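Local coordinates for protein probable FAD-dependent oxidoreductase PA4991 (Pseudomonas aeruginosa PAO1, PDB 5EZ7) that binds one FAD per subunit and probably works as an FAD-dependent oxidoreductase whose physiological substrate is unknown, at residues A[233-238]-A[260-265]; A[243-246]-A[252-255]. All coordinates share one frame; numbering follows the deposited sequence.

Contact 1: residues A[233-238]-A[260-265]; sequences MVKAAT and HPTRDG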
# COMPACT_ATOMS: atom_id res chain seq x y z
N MET A 233 15.58 -6.62 -6.56
CA MET A 233 14.78 -7.76 -7.04
C MET A 233 15.75 -8.80 -7.64
O MET A 233 16.63 -8.43 -8.44
CB MET A 233 13.77 -7.33 -8.12
CG MET A 233 12.64 -6.43 -7.65
SD MET A 233 11.58 -5.76 -8.97
CE MET A 233 12.65 -4.55 -9.70
N VAL A 234 15.59 -10.08 -7.26
CA VAL A 234 16.31 -11.19 -7.90
C VAL A 234 15.29 -12.13 -8.55
O VAL A 234 14.35 -12.56 -7.89
CB VAL A 234 17.07 -12.08 -6.90
CG1 VAL A 234 18.14 -12.87 -7.62
CG2 VAL A 234 17.66 -11.25 -5.81
N LYS A 235 15.53 -12.47 -9.81
CA LYS A 235 14.69 -13.40 -10.53
C LYS A 235 15.45 -14.68 -10.98
O LYS A 235 16.45 -14.61 -11.63
CB LYS A 235 14.09 -12.69 -11.75
CG LYS A 235 13.17 -13.60 -12.55
CD LYS A 235 12.28 -12.84 -13.54
CE LYS A 235 11.47 -13.89 -14.32
NZ LYS A 235 10.72 -13.35 -15.47
N ALA A 236 14.93 -15.84 -10.64
CA ALA A 236 15.52 -17.09 -11.02
C ALA A 236 14.52 -18.22 -10.94
O ALA A 236 13.53 -18.14 -10.25
CB ALA A 236 16.70 -17.38 -10.12
N ALA A 237 14.79 -19.26 -11.66
CA ALA A 237 14.06 -20.51 -11.56
C ALA A 237 14.29 -21.25 -10.22
O ALA A 237 13.46 -22.05 -9.81
CB ALA A 237 14.53 -21.44 -12.71
N THR A 238 15.43 -21.04 -9.59
CA THR A 238 15.87 -21.86 -8.44
C THR A 238 15.34 -21.35 -7.08
O THR A 238 15.57 -21.98 -6.04
CB THR A 238 17.44 -21.95 -8.36
OG1 THR A 238 17.99 -20.62 -8.30
CG2 THR A 238 18.01 -22.65 -9.57
N HIS A 260 7.65 -13.43 -5.01
CA HIS A 260 6.59 -13.08 -5.95
C HIS A 260 6.64 -13.93 -7.25
O HIS A 260 7.54 -13.76 -8.05
CB HIS A 260 6.68 -11.59 -6.24
CG HIS A 260 6.73 -10.75 -4.99
ND1 HIS A 260 5.59 -10.23 -4.39
CD2 HIS A 260 7.76 -10.41 -4.19
CE1 HIS A 260 5.93 -9.59 -3.28
NE2 HIS A 260 7.24 -9.68 -3.13
N PRO A 261 5.67 -14.86 -7.44
CA PRO A 261 5.57 -15.63 -8.69
C PRO A 261 5.44 -14.75 -9.93
O PRO A 261 4.83 -13.71 -9.85
CB PRO A 261 4.27 -16.43 -8.50
CG PRO A 261 4.11 -16.53 -7.03
CD PRO A 261 4.57 -15.21 -6.52
N THR A 262 6.03 -15.16 -11.04
CA THR A 262 5.91 -14.39 -12.26
C THR A 262 5.11 -15.17 -13.26
O THR A 262 4.96 -16.38 -13.14
CB THR A 262 7.27 -13.95 -12.84
OG1 THR A 262 8.17 -15.07 -12.99
CG2 THR A 262 7.88 -12.96 -11.93
N ARG A 263 4.55 -14.46 -14.24
CA ARG A 263 3.71 -15.10 -15.29
C ARG A 263 4.38 -16.21 -16.06
O ARG A 263 3.71 -17.13 -16.46
CB ARG A 263 3.17 -14.08 -16.30
CG ARG A 263 1.86 -13.44 -15.84
CD ARG A 263 1.36 -12.39 -16.82
NE ARG A 263 1.20 -11.10 -16.13
CZ ARG A 263 2.02 -10.04 -16.22
NH1 ARG A 263 3.10 -10.06 -17.01
NH2 ARG A 263 1.74 -8.92 -15.52
N ASP A 264 5.68 -16.13 -16.26
CA ASP A 264 6.44 -17.19 -16.95
C ASP A 264 6.90 -18.37 -16.05
O ASP A 264 7.72 -19.17 -16.50
CB ASP A 264 7.68 -16.58 -17.60
CG ASP A 264 8.68 -16.02 -16.58
OD1 ASP A 264 8.70 -16.42 -15.38
OD2 ASP A 264 9.45 -15.13 -16.97
N GLY A 265 6.42 -18.46 -14.81
CA GLY A 265 6.71 -19.63 -13.95
C GLY A 265 8.00 -19.58 -13.12
O GLY A 265 8.33 -20.52 -12.42
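K235 and D264 form a salt bridge that joins the end of strand 224-236 to the turn after strand 255-261. K235 NZ donates to D264 OD2 at 2.7 Å. The ammonium group meets this oxygen on its syn side, 16° out of the carboxylate plane. The two side chains come from opposite directions. K235 reaches across a gap of 9.0 Å, the distance from K235 CA to T262 CA. It can do so because its chain is fully extended, with CG anti to the backbone N (chi1 -179°).

The second carboxylate oxygen is held within the turn. T262 OG1 donates to D264 OD1 at 2.8 Å, from above the carboxylate plane. The backbone amide of Q266 also bonds to D264 OD1. Both oxygens thus have partners, which should fix the rotation of the carboxylate. T262 to G265 is a type I beta turn, closed by G265 N on T262 O at 3.0 Å.

Van der Waals contact is slight. K235 CE passes T262 OG1 at 3.7 Å, and the two side chains cross at a slant.

The strands here are not paired with each other. Strand 267-272 lies between them in the sheet, and V268 touches both K235 and T262. Strand 309-320 pairs with K235 through Q309. Helix 386-389 touches T262 through E388, and F391 beyond it touches K235.

Contact 2: residues A[243-246]-A[252-255]; sequences YAHC and KPRI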
# COMPACT_ATOMS: atom_id res chain seq x y z
N TYR A 243 9.23 -15.59 3.11
CA TYR A 243 8.62 -14.33 3.58
C TYR A 243 9.15 -14.08 4.99
O TYR A 243 8.70 -14.73 5.93
CB TYR A 243 7.09 -14.44 3.56
CG TYR A 243 6.57 -14.85 2.20
CD1 TYR A 243 6.51 -16.19 1.80
CD2 TYR A 243 6.19 -13.88 1.28
CE1 TYR A 243 6.06 -16.53 0.53
CE2 TYR A 243 5.76 -14.22 0.02
CZ TYR A 243 5.70 -15.53 -0.36
OH TYR A 243 5.27 -15.80 -1.64
N ALA A 244 10.14 -13.19 5.15
CA ALA A 244 10.84 -13.12 6.41
C ALA A 244 11.60 -11.82 6.66
O ALA A 244 12.10 -11.22 5.73
CB ALA A 244 11.78 -14.31 6.54
N HIS A 245 11.65 -11.40 7.92
CA HIS A 245 12.60 -10.39 8.37
C HIS A 245 13.85 -11.12 8.91
O HIS A 245 13.70 -11.95 9.80
CB HIS A 245 12.03 -9.58 9.52
CG HIS A 245 10.75 -8.87 9.22
ND1 HIS A 245 10.61 -7.97 8.19
CD2 HIS A 245 9.56 -8.88 9.88
CE1 HIS A 245 9.38 -7.48 8.20
NE2 HIS A 245 8.72 -8.03 9.21
N CYS A 246 15.04 -10.84 8.36
CA CYS A 246 16.31 -11.37 8.92
C CYS A 246 16.79 -10.39 9.96
O CYS A 246 17.05 -9.24 9.65
CB CYS A 246 17.43 -11.60 7.88
SG CYS A 246 19.05 -12.08 8.62
N LYS A 252 15.79 -3.45 13.96
CA LYS A 252 15.29 -3.44 12.58
C LYS A 252 15.78 -4.61 11.71
O LYS A 252 16.91 -5.08 11.89
CB LYS A 252 15.62 -2.11 11.94
CG LYS A 252 14.99 -0.95 12.70
CD LYS A 252 14.29 0.02 11.77
CE LYS A 252 13.51 1.04 12.57
NZ LYS A 252 13.09 2.14 11.66
N PRO A 253 14.93 -5.08 10.76
CA PRO A 253 15.40 -6.15 9.88
C PRO A 253 16.62 -5.73 9.05
O PRO A 253 16.65 -4.64 8.49
CB PRO A 253 14.21 -6.39 8.94
CG PRO A 253 13.03 -5.76 9.60
CD PRO A 253 13.56 -4.65 10.45
N ARG A 254 17.61 -6.62 9.01
CA ARG A 254 18.81 -6.51 8.16
C ARG A 254 18.35 -6.52 6.69
O ARG A 254 18.66 -5.61 5.92
CB ARG A 254 19.73 -7.71 8.49
CG ARG A 254 21.12 -7.79 7.85
CD ARG A 254 22.13 -8.41 8.84
NE ARG A 254 23.33 -9.03 8.25
CZ ARG A 254 24.47 -8.41 7.91
NH1 ARG A 254 25.48 -9.13 7.38
NH2 ARG A 254 24.63 -7.08 8.06
N ILE A 255 17.58 -7.56 6.33
CA ILE A 255 16.86 -7.66 5.07
C ILE A 255 15.47 -8.18 5.36
O ILE A 255 15.28 -8.90 6.35
CB ILE A 255 17.54 -8.61 4.07
CG1 ILE A 255 17.54 -10.07 4.56
CG2 ILE A 255 18.98 -8.16 3.81
CD1 ILE A 255 17.79 -11.09 3.47
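C246 and I255 meet through backbone and side chain. C246 N donates to I255 O at 2.8 Å, with an N-H...O angle of 167°. The C246 carbonyl turns to the neighbouring residue: R254 N donates to C246 O, also at 2.8 Å, but this bond is more bent, at 143°. P253 CA adds a CH...O contact to the same oxygen at 3.5 Å.

Side chains pack on both sides of this backbone link. C246 CB lies 3.7 Å from I255 CG1, an apolar contact. The CG1 branch of I255 stands between its own backbone N and carbonyl carbon (chi1 65°), and it is this branch that meets C246. H245 and P253 lie side by side and point the same way. P253 CG approaches H245 ND1 to 3.6 Å, meeting the imidazole obliquely, while P253 CB is 3.9 Å from H245 CB.

The next shell holds these groups in place. H245 ND1 is hydrogen-bonded to T256 OG1, and its ring meets that of H101 edge-to-face. R254 leads its guanidinium away to a salt bridge with E295. L299 of the same helix, 285-299, touches both C246 and I255. W104 of strand 102-105 also touches C246.

The side chain of H245 is about 4 Å from that of I52, an FAD-binding residue, and about 7 Å from the FAD. The arrangement is that of a beta hairpin: strands 244-246 and 255-261 are antiparallel neighbours in the mixed sheet of this DAO-family protein, joined by the loop that holds 252-254.

From the N terminus, the chain runs along strand 224-236 and enters contact 1 at 233-238. It goes on to strand 244-246, which supplies the first half of contact 2. A short loop brings it back at 252-255, so contact 2 closes a small loop of five residues. Strand 255-261 then leads to 260-265, where contact 1 closes the larger loop of 21 residues. The smaller loop lies wholly within the larger, and the two do not cross. Their centres are 20 Å apart and they do not touch. Strand 255-261 runs from one to the other. Both contacts serve one mixed sheet: contact 2 links neighbouring strands, and contact 1 bridges over strand 267-272.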